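Local coordinates for protein CRISPR-associated endonuclease Cas2 2 (Thermus thermophilus, PDB 1ZPW) that probably acts as a metal-dependent endoribonuclease of the CRISPR adaptive immune system, working as a homodimer that joins a Cas1 homodimer, at residues D15-K20 against G60-R65; K20-L25 against S35-Y40; K26-R31 against L46-R51; E30-S35 against V78-E83. All coordinates share one frame; numbering follows the deposited sequence. Where two conformers were deposited one is given.

Contact 1 (D15-K20 against G60-R65); sequences DTRRVK and GQDALR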
loop_
_atom_site.group_PDB
_atom_site.type_symbol
_atom_site.label_atom_id
_atom_site.label_comp_id
_atom_site.label_asym_id
_atom_site.label_seq_id
_atom_site.Cartn_x
_atom_site.Cartn_y
_atom_site.Cartn_z
ATOM N N ASP A 15 -4.105 3.848 15.719
ATOM C CA ASP A 15 -5.169 4.258 14.791
ATOM C C ASP A 15 -4.849 5.545 14.019
ATOM O O ASP A 15 -5.149 5.642 12.830
ATOM C CB ASP A 15 -6.504 4.463 15.532
ATOM C CG ASP A 15 -7.174 3.168 15.944
ATOM O OD1 ASP A 15 -6.800 2.046 15.512
ATOM O OD2 ASP A 15 -8.142 3.212 16.746
ATOM N N THR A 16 -4.290 6.551 14.715
ATOM C CA THR A 16 -3.982 7.825 14.078
ATOM C C THR A 16 -2.939 7.662 12.965
ATOM O O THR A 16 -3.135 8.188 11.875
ATOM C CB THR A 16 -3.519 8.863 15.116
ATOM O OG1 THR A 16 -4.604 9.149 16.014
ATOM C CG2 THR A 16 -3.238 10.205 14.455
ATOM N N ARG A 17 -1.859 6.942 13.248
ATOM C CA ARG A 17 -0.855 6.672 12.214
ATOM C C ARG A 17 -1.470 5.891 11.067
ATOM O O ARG A 17 -1.149 6.151 9.918
ATOM C CB ARG A 17 0.303 5.876 12.779
ATOM C CG ARG A 17 1.122 6.687 13.765
ATOM C CD ARG A 17 2.520 6.159 13.943
ATOM N NE ARG A 17 2.559 4.756 14.344
ATOM C CZ ARG A 17 2.488 4.325 15.608
ATOM N NH1 ARG A 17 2.324 5.189 16.619
ATOM N NH2 ARG A 17 2.546 3.027 15.858
ATOM N N ARG A 18 -2.380 4.965 11.369
ATOM C CA ARG A 18 -2.970 4.156 10.297
ATOM C C ARG A 18 -3.843 5.004 9.371
ATOM O O ARG A 18 -3.826 4.826 8.152
ATOM C CB ARG A 18 -3.815 3.015 10.868
ATOM C CG ARG A 18 -4.023 1.865 9.841
ATOM C CD ARG A 18 -5.021 0.797 10.353
ATOM N NE ARG A 18 -4.606 0.399 11.679
ATOM C CZ ARG A 18 -5.248 0.707 12.795
ATOM N NH1 ARG A 18 -4.699 0.374 13.950
ATOM N NH2 ARG A 18 -6.432 1.347 12.755
ATOM N N VAL A 19 -4.599 5.933 9.964
ATOM C CA VAL A 19 -5.461 6.815 9.180
ATOM C C VAL A 19 -4.566 7.663 8.265
ATOM O O VAL A 19 -4.853 7.821 7.076
ATOM C CB VAL A 19 -6.283 7.754 10.105
ATOM C CG1 VAL A 19 -6.889 8.852 9.273
ATOM C CG2 VAL A 19 -7.386 6.930 10.798
ATOM N N LYS A 20 -3.474 8.195 8.832
ATOM C CA LYS A 20 -2.578 9.025 8.014
ATOM C C LYS A 20 -1.946 8.235 6.869
ATOM O O LYS A 20 -1.846 8.728 5.721
ATOM C CB LYS A 20 -1.491 9.637 8.886
ATOM C CG LYS A 20 -2.083 10.677 9.850
ATOM C CD LYS A 20 -0.995 11.274 10.706
ATOM C CE LYS A 20 -1.594 12.195 11.733
ATOM N NZ LYS A 20 -0.509 12.681 12.651
ATOM N N GLY A 60 9.647 1.310 14.942
ATOM C CA GLY A 60 9.715 0.312 15.996
ATOM C C GLY A 60 8.429 -0.456 16.263
ATOM O O GLY A 60 8.475 -1.502 16.919
ATOM N N GLN A 61 7.291 0.047 15.773
ATOM C CA GLN A 61 5.990 -0.603 16.004
ATOM C C GLN A 61 5.263 -1.041 14.727
ATOM O O GLN A 61 4.420 -1.955 14.783
ATOM C CB GLN A 61 5.028 0.301 16.768
ATOM C CG GLN A 61 5.396 0.563 18.212
ATOM C CD GLN A 61 4.281 1.277 19.005
ATOM O OE1 GLN A 61 4.467 1.567 20.191
ATOM N NE2 GLN A 61 3.136 1.556 18.365
ATOM N N ASP A 62 5.536 -0.358 13.632
ATOM C CA ASP A 62 4.701 -0.445 12.420
ATOM C C ASP A 62 5.394 -1.284 11.378
ATOM O O ASP A 62 6.637 -1.374 11.371
ATOM C CB ASP A 62 4.541 0.951 11.827
ATOM C CG ASP A 62 3.727 1.863 12.681
ATOM O OD1 ASP A 62 3.046 1.387 13.641
ATOM O OD2 ASP A 62 3.707 3.073 12.457
ATOM N N ALA A 63 4.607 -1.907 10.501
ATOM C CA ALA A 63 5.154 -2.656 9.367
ATOM C C ALA A 63 4.472 -2.252 8.076
ATOM O O ALA A 63 3.263 -2.167 8.003
ATOM C CB ALA A 63 4.937 -4.124 9.582
ATOM N N LEU A 64 5.264 -2.086 7.025
ATOM C CA LEU A 64 4.743 -1.811 5.702
ATOM C C LEU A 64 5.511 -2.688 4.730
ATOM O O LEU A 64 6.752 -2.639 4.685
ATOM C CB LEU A 64 4.921 -0.314 5.352
ATOM C CG LEU A 64 4.329 0.189 4.036
ATOM C CD1 LEU A 64 4.529 1.707 3.870
ATOM C CD2 LEU A 64 4.910 -0.445 2.826
ATOM N N ARG A 65 4.785 -3.498 3.962
ATOM C CA ARG A 65 5.440 -4.342 2.963
ATOM C C ARG A 65 4.965 -3.983 1.582
ATOM O O ARG A 65 3.768 -3.825 1.356
ATOM C CB ARG A 65 5.196 -5.823 3.253
ATOM C CG ARG A 65 5.708 -6.229 4.636
ATOM C CD ARG A 65 5.438 -7.718 4.987
ATOM N NE ARG A 65 6.451 -8.588 4.396
ATOM C CZ ARG A 65 7.625 -8.868 4.982
ATOM N NH1 ARG A 65 8.519 -9.649 4.368
ATOM N NH2 ARG A 65 7.909 -8.327 6.164
#

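Contact 2 (K20-L25 against S35-Y40); sequences KLANLL and SVFECY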
loop_
_atom_site.group_PDB
_atom_site.type_symbol
_atom_site.label_atom_id
_atom_site.label_comp_id
_atom_site.label_asym_id
_atom_site.label_seq_id
_atom_site.Cartn_x
_atom_site.Cartn_y
_atom_site.Cartn_z
ATOM N N LYS A 20 -3.474 8.195 8.832
ATOM C CA LYS A 20 -2.578 9.025 8.014
ATOM C C LYS A 20 -1.946 8.235 6.869
ATOM O O LYS A 20 -1.846 8.728 5.721
ATOM C CB LYS A 20 -1.491 9.637 8.886
ATOM C CG LYS A 20 -2.083 10.677 9.850
ATOM C CD LYS A 20 -0.995 11.274 10.706
ATOM C CE LYS A 20 -1.594 12.195 11.733
ATOM N NZ LYS A 20 -0.509 12.681 12.651
ATOM N N LEU A 21 -1.560 6.989 7.165
ATOM C CA LEU A 21 -0.949 6.156 6.131
ATOM C C LEU A 21 -1.968 5.812 5.045
ATOM O O LEU A 21 -1.658 5.894 3.881
ATOM C CB LEU A 21 -0.344 4.883 6.736
ATOM C CG LEU A 21 0.268 3.969 5.675
ATOM C CD1 LEU A 21 1.445 4.633 4.941
ATOM C CD2 LEU A 21 0.703 2.652 6.299
ATOM N N ALA A 22 -3.186 5.454 5.425
ATOM C CA ALA A 22 -4.217 5.185 4.413
ATOM C C ALA A 22 -4.501 6.391 3.534
ATOM O O ALA A 22 -4.682 6.247 2.322
ATOM C CB ALA A 22 -5.510 4.672 5.059
ATOM N N ASN A 23 -4.548 7.569 4.132
ATOM C CA ASN A 23 -4.776 8.779 3.365
ATOM C C ASN A 23 -3.641 9.020 2.390
ATOM O O ASN A 23 -3.863 9.424 1.237
ATOM C CB ASN A 23 -4.964 9.975 4.298
ATOM C CG ASN A 23 -6.272 9.934 5.041
ATOM O OD1 ASN A 23 -7.255 9.329 4.577
ATOM N ND2 ASN A 23 -6.314 10.583 6.207
ATOM N N LEU A 24 -2.416 8.740 2.831
ATOM C CA LEU A 24 -1.270 8.827 1.917
ATOM C C LEU A 24 -1.403 7.854 0.743
ATOM O O LEU A 24 -1.228 8.227 -0.423
ATOM C CB LEU A 24 0.025 8.619 2.696
ATOM C CG LEU A 24 1.265 8.459 1.817
ATOM C CD1 LEU A 24 1.521 9.796 1.138
ATOM C CD2 LEU A 24 2.475 7.994 2.628
ATOM N N LEU A 25 -1.753 6.598 1.053
ATOM C CA LEU A 25 -1.841 5.583 0.015
ATOM C C LEU A 25 -2.897 5.897 -1.065
ATOM O O LEU A 25 -2.713 5.532 -2.216
ATOM C CB LEU A 25 -2.076 4.191 0.632
ATOM C CG LEU A 25 -0.852 3.709 1.441
ATOM C CD1 LEU A 25 -1.127 2.301 1.998
ATOM C CD2 LEU A 25 0.451 3.655 0.606
ATOM N N SER A 35 -6.230 -3.800 5.209
ATOM C CA SER A 35 -4.811 -3.489 5.418
ATOM C C SER A 35 -4.027 -3.542 4.129
ATOM O O SER A 35 -2.805 -3.688 4.191
ATOM C CB SER A 35 -4.203 -4.517 6.386
ATOM O OG SER A 35 -5.009 -4.612 7.557
ATOM N N VAL A 36 -4.690 -3.446 2.968
ATOM C CA VAL A 36 -3.973 -3.542 1.697
ATOM C C VAL A 36 -4.470 -2.550 0.657
ATOM O O VAL A 36 -5.679 -2.442 0.459
ATOM C CB VAL A 36 -4.098 -4.966 1.053
ATOM C CG1 VAL A 36 -3.229 -5.061 -0.223
ATOM C CG2 VAL A 36 -3.693 -6.035 2.056
ATOM N N PHE A 37 -3.525 -1.850 0.011
ATOM C CA PHE A 37 -3.800 -1.036 -1.164
ATOM C C PHE A 37 -3.136 -1.610 -2.381
ATOM O O PHE A 37 -2.077 -2.237 -2.270
ATOM C CB PHE A 37 -3.283 0.412 -0.974
ATOM C CG PHE A 37 -4.242 1.313 -0.227
ATOM C CD1 PHE A 37 -4.543 1.074 1.120
ATOM C CD2 PHE A 37 -4.781 2.459 -0.844
ATOM C CE1 PHE A 37 -5.427 1.889 1.828
ATOM C CE2 PHE A 37 -5.687 3.289 -0.141
ATOM C CZ PHE A 37 -6.001 3.005 1.211
ATOM N N GLU A 38 -3.726 -1.345 -3.554
ATOM C CA GLU A 38 -3.062 -1.658 -4.810
ATOM C C GLU A 38 -2.673 -0.371 -5.477
ATOM O O GLU A 38 -3.534 0.482 -5.691
ATOM C CB GLU A 38 -3.992 -2.451 -5.726
ATOM C CG GLU A 38 -4.001 -3.927 -5.336
ATOM C CD GLU A 38 -4.974 -4.772 -6.143
ATOM O OE1 GLU A 38 -5.563 -4.284 -7.143
ATOM O OE2 GLU A 38 -5.155 -5.952 -5.787
ATOM N N CYS A 39 -1.399 -0.259 -5.835
ATOM C CA CYS A 39 -0.829 0.998 -6.338
ATOM C C CYS A 39 -0.034 0.741 -7.600
ATOM O O CYS A 39 0.806 -0.146 -7.663
ATOM C CB CYS A 39 0.125 1.616 -5.286
ATOM S SG CYS A 39 -0.667 2.049 -3.723
ATOM N N TYR A 40 -0.245 1.574 -8.611
ATOM C CA TYR A 40 0.597 1.510 -9.797
ATOM C C TYR A 40 1.725 2.492 -9.642
ATOM O O TYR A 40 1.477 3.684 -9.469
ATOM C CB TYR A 40 -0.221 1.829 -11.068
ATOM C CG TYR A 40 -0.999 0.620 -11.492
ATOM C CD1 TYR A 40 -0.397 -0.359 -12.281
ATOM C CD2 TYR A 40 -2.280 0.434 -11.057
ATOM C CE1 TYR A 40 -1.083 -1.493 -12.658
ATOM C CE2 TYR A 40 -2.982 -0.718 -11.406
ATOM C CZ TYR A 40 -2.366 -1.660 -12.210
ATOM O OH TYR A 40 -3.052 -2.804 -12.572
#

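Contact 3 (K26-R31 against L46-R51); sequences KSYGER and LEDLRR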
loop_
_atom_site.group_PDB
_atom_site.type_symbol
_atom_site.label_atom_id
_atom_site.label_comp_id
_atom_site.label_asym_id
_atom_site.label_seq_id
_atom_site.Cartn_x
_atom_site.Cartn_y
_atom_site.Cartn_z
ATOM N N LYS A 26 -3.948 6.612 -0.683
ATOM C CA LYS A 26 -4.959 7.079 -1.635
ATOM C C LYS A 26 -4.379 7.923 -2.767
ATOM O O LYS A 26 -4.930 7.951 -3.869
ATOM C CB LYS A 26 -6.049 7.846 -0.884
ATOM C CG LYS A 26 -6.854 6.955 0.011
ATOM C CD LYS A 26 -8.047 6.347 -0.701
ATOM C CE LYS A 26 -8.817 5.465 0.285
ATOM N NZ LYS A 26 -10.119 4.997 -0.202
ATOM N N SER A 27 -3.261 8.606 -2.511
ATOM C CA SER A 27 -2.642 9.425 -3.550
ATOM C C SER A 27 -1.910 8.578 -4.602
ATOM O O SER A 27 -1.540 9.064 -5.695
ATOM C CB SER A 27 -1.816 10.589 -2.930
ATOM O OG SER A 27 -0.635 10.091 -2.367
ATOM N N TYR A 28 -1.738 7.275 -4.319
ATOM C CA TYR A 28 -1.040 6.376 -5.226
ATOM C C TYR A 28 -1.870 5.215 -5.733
ATOM O O TYR A 28 -1.433 4.495 -6.624
ATOM C CB TYR A 28 0.188 5.746 -4.555
ATOM C CG TYR A 28 1.166 6.750 -4.037
ATOM C CD1 TYR A 28 2.145 7.282 -4.852
ATOM C CD2 TYR A 28 1.082 7.192 -2.709
ATOM C CE1 TYR A 28 3.046 8.239 -4.341
ATOM C CE2 TYR A 28 1.948 8.109 -2.210
ATOM C CZ TYR A 28 2.930 8.626 -3.017
ATOM O OH TYR A 28 3.797 9.537 -2.471
ATOM N N GLY A 29 -3.033 4.989 -5.136
ATOM C CA GLY A 29 -3.789 3.814 -5.503
ATOM C C GLY A 29 -5.054 3.682 -4.720
ATOM O O GLY A 29 -5.547 4.669 -4.150
ATOM N N GLU A 30 -5.582 2.460 -4.661
ATOM C CA GLU A 30 -6.890 2.228 -4.070
ATOM C C GLU A 30 -6.856 1.075 -3.086
ATOM O O GLU A 30 -6.110 0.095 -3.254
ATOM C CB GLU A 30 -7.969 1.932 -5.146
ATOM C CG GLU A 30 -8.043 2.903 -6.323
ATOM C CD GLU A 30 -8.463 4.287 -5.882
ATOM O OE1 GLU A 30 -9.062 4.395 -4.811
ATOM O OE2 GLU A 30 -8.172 5.260 -6.633
ATOM N N ARG A 31 -7.687 1.191 -2.071
ATOM C CA ARG A 31 -7.873 0.122 -1.088
ATOM C C ARG A 31 -8.472 -1.124 -1.736
ATOM O O ARG A 31 -9.383 -1.028 -2.561
ATOM C CB ARG A 31 -8.822 0.599 -0.003
ATOM C CG ARG A 31 -9.019 -0.428 1.138
ATOM C CD ARG A 31 -9.956 0.028 2.225
ATOM N NE ARG A 31 -9.443 1.203 2.943
ATOM C CZ ARG A 31 -8.481 1.154 3.847
ATOM N NH1 ARG A 31 -8.097 2.280 4.457
ATOM N NH2 ARG A 31 -7.895 -0.012 4.139
ATOM N N LEU A 46 7.513 5.126 -6.470
ATOM C CA LEU A 46 7.814 4.186 -5.370
ATOM C C LEU A 46 8.686 4.874 -4.323
ATOM O O LEU A 46 8.412 4.822 -3.122
ATOM C CB LEU A 46 8.443 2.909 -5.935
ATOM C CG LEU A 46 8.968 1.847 -4.978
ATOM C CD1 LEU A 46 7.834 1.411 -4.046
ATOM C CD2 LEU A 46 9.474 0.691 -5.816
ATOM N N GLU A 47 9.740 5.552 -4.777
ATOM C CA GLU A 47 10.607 6.273 -3.859
ATOM C C GLU A 47 9.819 7.343 -3.099
ATOM O O GLU A 47 10.035 7.542 -1.922
ATOM C CB GLU A 47 11.737 6.917 -4.664
ATOM C CG GLU A 47 12.709 7.642 -3.779
ATOM C CD GLU A 47 13.744 8.436 -4.554
ATOM O OE1 GLU A 47 14.924 8.262 -4.243
ATOM O OE2 GLU A 47 13.371 9.220 -5.450
ATOM N N ASP A 48 8.905 8.026 -3.792
ATOM C CA ASP A 48 8.104 9.073 -3.182
ATOM C C ASP A 48 7.193 8.503 -2.094
ATOM O O ASP A 48 7.073 9.073 -0.987
ATOM C CB ASP A 48 7.251 9.766 -4.240
ATOM C CG ASP A 48 6.514 10.986 -3.700
ATOM O OD1 ASP A 48 5.267 11.027 -3.780
ATOM O OD2 ASP A 48 7.114 11.964 -3.188
ATOM N N LEU A 49 6.556 7.377 -2.424
ATOM C CA LEU A 49 5.730 6.667 -1.442
ATOM C C LEU A 49 6.557 6.295 -0.202
ATOM O O LEU A 49 6.119 6.552 0.925
ATOM C CB LEU A 49 5.075 5.430 -2.086
ATOM C CG LEU A 49 4.062 4.606 -1.265
ATOM C CD1 LEU A 49 3.241 3.711 -2.206
ATOM C CD2 LEU A 49 4.716 3.761 -0.220
ATOM N N ARG A 50 7.730 5.690 -0.399
ATOM C CA ARG A 50 8.563 5.332 0.759
ATOM C C ARG A 50 8.959 6.529 1.584
ATOM O O ARG A 50 8.862 6.503 2.826
ATOM C CB ARG A 50 9.821 4.600 0.347
ATOM C CG ARG A 50 9.598 3.237 -0.253
ATOM C CD ARG A 50 10.874 2.410 -0.185
ATOM N NE ARG A 50 11.939 3.249 -0.738
ATOM C CZ ARG A 50 12.385 3.180 -1.991
ATOM N NH1 ARG A 50 13.307 4.057 -2.399
ATOM N NH2 ARG A 50 11.960 2.237 -2.833
ATOM N N ARG A 51 9.395 7.592 0.904
ATOM C CA ARG A 51 9.823 8.798 1.580
ATOM C C ARG A 51 8.714 9.375 2.451
ATOM O O ARG A 51 8.959 9.745 3.610
ATOM C CB ARG A 51 10.299 9.814 0.536
ATOM C CG ARG A 51 10.420 11.264 0.965
ATOM C CD ARG A 51 10.517 12.294 -0.220
ATOM N NE ARG A 51 11.262 11.831 -1.401
ATOM C CZ ARG A 51 12.591 11.633 -1.439
ATOM N NH1 ARG A 51 13.190 11.204 -2.548
ATOM N NH2 ARG A 51 13.318 11.852 -0.351
#

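Contact 4 (E30-S35 against V78-E83); sequences ERVQLS and VGPLPE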
loop_
_atom_site.group_PDB
_atom_site.type_symbol
_atom_site.label_atom_id
_atom_site.label_comp_id
_atom_site.label_asym_id
_atom_site.label_seq_id
_atom_site.Cartn_x
_atom_site.Cartn_y
_atom_site.Cartn_z
ATOM N N GLU A 30 -5.582 2.460 -4.661
ATOM C CA GLU A 30 -6.890 2.228 -4.070
ATOM C C GLU A 30 -6.856 1.075 -3.086
ATOM O O GLU A 30 -6.110 0.095 -3.254
ATOM C CB GLU A 30 -7.969 1.932 -5.146
ATOM C CG GLU A 30 -8.043 2.903 -6.323
ATOM C CD GLU A 30 -8.463 4.287 -5.882
ATOM O OE1 GLU A 30 -9.062 4.395 -4.811
ATOM O OE2 GLU A 30 -8.172 5.260 -6.633
ATOM N N ARG A 31 -7.687 1.191 -2.071
ATOM C CA ARG A 31 -7.873 0.122 -1.088
ATOM C C ARG A 31 -8.472 -1.124 -1.736
ATOM O O ARG A 31 -9.383 -1.028 -2.561
ATOM C CB ARG A 31 -8.822 0.599 -0.003
ATOM C CG ARG A 31 -9.019 -0.428 1.138
ATOM C CD ARG A 31 -9.956 0.028 2.225
ATOM N NE ARG A 31 -9.443 1.203 2.943
ATOM C CZ ARG A 31 -8.481 1.154 3.847
ATOM N NH1 ARG A 31 -8.097 2.280 4.457
ATOM N NH2 ARG A 31 -7.895 -0.012 4.139
ATOM N N VAL A 32 -7.988 -2.292 -1.322
ATOM C CA VAL A 32 -8.631 -3.560 -1.700
ATOM C C VAL A 32 -9.124 -4.371 -0.500
ATOM O O VAL A 32 -10.033 -5.185 -0.657
ATOM C CB VAL A 32 -7.733 -4.459 -2.655
ATOM C CG1 VAL A 32 -7.604 -3.765 -4.005
ATOM C CG2 VAL A 32 -6.328 -4.749 -2.083
ATOM N N GLN A 33 -8.505 -4.167 0.665
ATOM C CA GLN A 33 -8.806 -4.872 1.918
ATOM C C GLN A 33 -8.502 -3.944 3.060
ATOM O O GLN A 33 -7.964 -2.852 2.861
ATOM C CB GLN A 33 -7.890 -6.113 2.111
ATOM C CG GLN A 33 -8.201 -7.201 1.159
ATOM C CD GLN A 33 -7.556 -8.548 1.456
ATOM O OE1 GLN A 33 -7.904 -9.522 0.813
ATOM N NE2 GLN A 33 -6.633 -8.601 2.376
ATOM N N LEU A 34 -8.818 -4.388 4.278
ATOM C CA LEU A 34 -8.633 -3.551 5.477
ATOM C C LEU A 34 -7.203 -3.022 5.664
ATOM O O LEU A 34 -7.004 -1.933 6.228
ATOM C CB LEU A 34 -9.049 -4.370 6.706
ATOM C CG LEU A 34 -9.495 -3.737 8.008
ATOM C CD1 LEU A 34 -10.721 -2.863 7.736
ATOM C CD2 LEU A 34 -9.850 -4.872 9.017
ATOM N N SER A 35 -6.230 -3.800 5.209
ATOM C CA SER A 35 -4.811 -3.489 5.418
ATOM C C SER A 35 -4.027 -3.542 4.129
ATOM O O SER A 35 -2.805 -3.688 4.191
ATOM C CB SER A 35 -4.203 -4.517 6.386
ATOM O OG SER A 35 -5.009 -4.612 7.557
ATOM N N VAL A 78 -15.292 -11.686 -1.221
ATOM C CA VAL A 78 -15.727 -10.318 -1.493
ATOM C C VAL A 78 -14.545 -9.467 -1.921
ATOM O O VAL A 78 -13.379 -9.871 -1.803
ATOM C CB VAL A 78 -16.384 -9.638 -0.245
ATOM C CG1 VAL A 78 -17.551 -10.424 0.262
ATOM C CG2 VAL A 78 -15.365 -9.376 0.856
ATOM N N GLY A 79 -14.842 -8.265 -2.372
ATOM C CA GLY A 79 -13.769 -7.325 -2.609
ATOM C C GLY A 79 -13.559 -7.159 -4.092
ATOM O O GLY A 79 -14.098 -7.924 -4.911
ATOM N N PRO A 80 -12.743 -6.171 -4.437
ATOM C CA PRO A 80 -12.634 -5.701 -5.817
ATOM C C PRO A 80 -12.134 -6.796 -6.741
ATOM O O PRO A 80 -11.183 -7.511 -6.442
ATOM C CB PRO A 80 -11.594 -4.574 -5.724
ATOM C CG PRO A 80 -11.523 -4.229 -4.334
ATOM C CD PRO A 80 -11.845 -5.432 -3.536
ATOM N N LEU A 81 -12.766 -6.909 -7.902
ATOM C CA LEU A 81 -12.315 -7.865 -8.898
ATOM C C LEU A 81 -10.930 -7.480 -9.431
ATOM O O LEU A 81 -10.624 -6.292 -9.576
ATOM C CB LEU A 81 -13.330 -7.935 -10.042
ATOM C CG LEU A 81 -14.720 -8.382 -9.597
ATOM C CD1 LEU A 81 -15.771 -8.087 -10.701
ATOM C CD2 LEU A 81 -14.675 -9.856 -9.224
ATOM N N PRO A 82 -10.088 -8.471 -9.716
ATOM C CA PRO A 82 -8.755 -8.197 -10.268
ATOM C C PRO A 82 -8.827 -7.886 -11.753
ATOM O O PRO A 82 -9.857 -8.188 -12.364
ATOM C CB PRO A 82 -8.018 -9.532 -10.071
ATOM C CG PRO A 82 -9.094 -10.567 -10.074
ATOM C CD PRO A 82 -10.345 -9.915 -9.563
ATOM N N GLU A 83 -7.775 -7.294 -12.314
ATOM C CA GLU A 83 -7.632 -7.276 -13.775
ATOM C C GLU A 83 -7.532 -8.715 -14.305
ATOM O O GLU A 83 -6.593 -9.448 -13.952
ATOM C CB GLU A 83 -6.390 -6.505 -14.183
ATOM C CG GLU A 83 -6.449 -5.963 -15.600
ATOM C CD GLU A 83 -5.273 -5.053 -15.891
ATOM O OE1 GLU A 83 -5.424 -4.112 -16.692
ATOM O OE2 GLU A 83 -4.189 -5.282 -15.318
#

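Contact 1 (D15-K20 against G60-R65)
Arg17 reaches from the first turns of helix 15-26 to grip Asp62, just ahead of strand 63-68, in a side-on, two-pronged salt bridge. The pair joins the first helix of the ferredoxin-like fold of Cas2 to the start of strand 63-68, the fourth in this chain. Arg17 NE lies 2.8 Å from Asp62 OD2 and uses the syn lone pair of that oxygen; Arg17 NH2 lies equally close, 2.8 Å, to Asp62 OD1 and gives the straighter bond, 170° at the hydrogen. A bend at chi3 (-56°) turns this NE/NH2 side of the guanidinium to the carboxylate. The two planes are 33° apart: OD1 lies in the guanidinium plane, OD2 somewhat off it.

This is the tight part. Asp62 is buried, and its charge is met by two arginine nitrogens together with the backbone N of Asp58, which also donates to OD2. Arginine suits the place because its long, flat head can match both oxygens at once. The side chain of Asp62 is about 7 Å from that of Asp11, the predicted catalytic magnesium ligand, which places the bridge beside the probable active site; it may help to hold this loop.

Toward solvent the contact loosens. Gln61, exposed, borders the arginine, its CB 3.8 Å from Arg17 NH2. At the helix start, Arg18 binds within its own segment and, through NH1, also to Ile12 O: its NH2 and NH1 converge on the one oxygen Asp15 OD1, at 2.9 and 3.1 Å, with NH1 taking the anti lone pair.

Contact 2 (K20-L25 against S35-Y40)
Leu25 N donates to Leu21 O at 2.9 Å, the regular helical bond that fixes the turn from which Leu25 meets Phe37. Across the interface itself the contact is apolar. Helix 15-26 lies on the four-stranded sheet of the ferredoxin-like fold, and here it runs nearly along strand 36-41, their segment axes 23° apart and 9.9 Å from each other at closest approach.

Leu25 CB sits over one face of the Phe37 ring, 3.6 Å from the centroid of that ring and 15° off its normal, a CH-pi contact displaced a little toward CD2. With CG turned opposite the carbonyl carbon (chi1 -67°), the Leu25 chain continues across the ring, and its CD1 comes to 3.7 Å from Phe37 CD1. One turn earlier Ala22 meets the far end of the ring, its CB 4.2 Å from Phe37 CZ; a small methyl suits this spot, since the ring tip already lies 3.7 Å (CZ) from Ala22 O. Cys39, two residues along the same strand, adds its sulfur 4.3 Å from Leu25 O. Tyr10 of strand 4-11 packs against both Leu25 and Phe37, while Arg31 touches the phenyl ring and Ala22.

With no polar bond between helix and strand, the fit rests on dispersion and on the shape of a flat ring under a branched chain, as befits the buried heart of an alpha/beta sandwich.

Contact 3 (K26-R31 against L46-R51)
Tyr28 reaches from the turn after helix 15-26 to helix 43-56, meeting Asp48 and Leu49 and so bridging the two helices that lie on one side of the sheet in the ferredoxin-like fold. Its side chain can be followed outward. CB starts beside Cys39 of strand 36-41, and chi1 of -57° places CG opposite the carbonyl carbon, sending the ring toward the second helix. CG and CD2 both come 4.1 Å from Leu49 CD1. Farther out, CZ lies 4.0 Å from Leu49 CB, which stands over one face of the ring, 13° off its normal, in a CH-pi contact. On the CE1 side Asp48 OD1 enters, 3.6 Å from Tyr28 CE1 and near the ring plane. The tip ends in a very short hydrogen bond: Tyr28 OH donates to Asp48 OD1 at 2.5 Å, the ring and carboxylate planes being 58° apart.

Tyrosine fits because it is apolar along its length and polar at its end. The ring lies on Leu49, which is buried and also packs on Leu25 and Ile66, while the hydroxyl reaches the more accessible carboxylate. Arg52, one turn beyond Asp48, adds a weak hydrogen bond from NH1 to the hydroxyl and a long, weak ion pair with the aspartate; this positive charge may help to keep the carboxylate ionised. Gly29, almost fully extended, leads the chain from the turn into strand 29-33. Beside the aspartate, the hydroxyl oxygen Tyr28 OH also lies 3.5 Å from Leu49 N.

Contact 4 (E30-S35 against V78-E83)
Val32 and Pro80 bring the two backbones together, their CA atoms 6.1 Å apart, where the end of strand 29-33 meets the irregular tail 78-83. The strand is distorted here: Val32 and Gln33 both face Val36 in a classic beta bulge, and Val32 has a near-helical psi of -25°. In the tail, Gly79 takes a positive phi of 107°, which would press any CB against neighbouring atoms, before Pro80 stiffens the chain into an extended course.

The proline ring makes the contact. Its CD lies 3.4 Å from Val32 O and its CG 4.0 Å from Val32 CG1, the two side chains crossing at about a right angle. A rigid, compact ring suits such a small apolar touch at the surface. Behind it, Arg31 ties the bulged strand end to itself, NH2 donating to Gln33 O at 3.1 Å in the guanidinium plane; the same nitrogen also bonds Tyr10 OH.

Strand 29-33 is an outermost strand of the sheet within this chain. Strand 36-41 pairs with it, Glu38 touching Val32, while the tail arrives from beyond strand 63-68, with Pro82 resting on Gln72, Val73 and Val75.

Overall arrangement
Contact 2 is the buried centre, about 4 Å from the middle of the chain; contacts 1 and 3 are partly buried, and contact 4 lies on the surface. Contacts 1 and 2 use successive turns of helix 15-26 against the same sheet, charged at its exposed start and apolar farther in. Contact 3 lies about 6 Å from contact 2, centre to centre, and mixes the two chemistries, an aromatic body with a polar tip. Strand 29-33 links contact 3 to contact 4, which has merely a small proline touch. The Glu38 N to Glu30 O pairing, probably a hydrogen bond, joins the strands of contacts 2, 3 and 4.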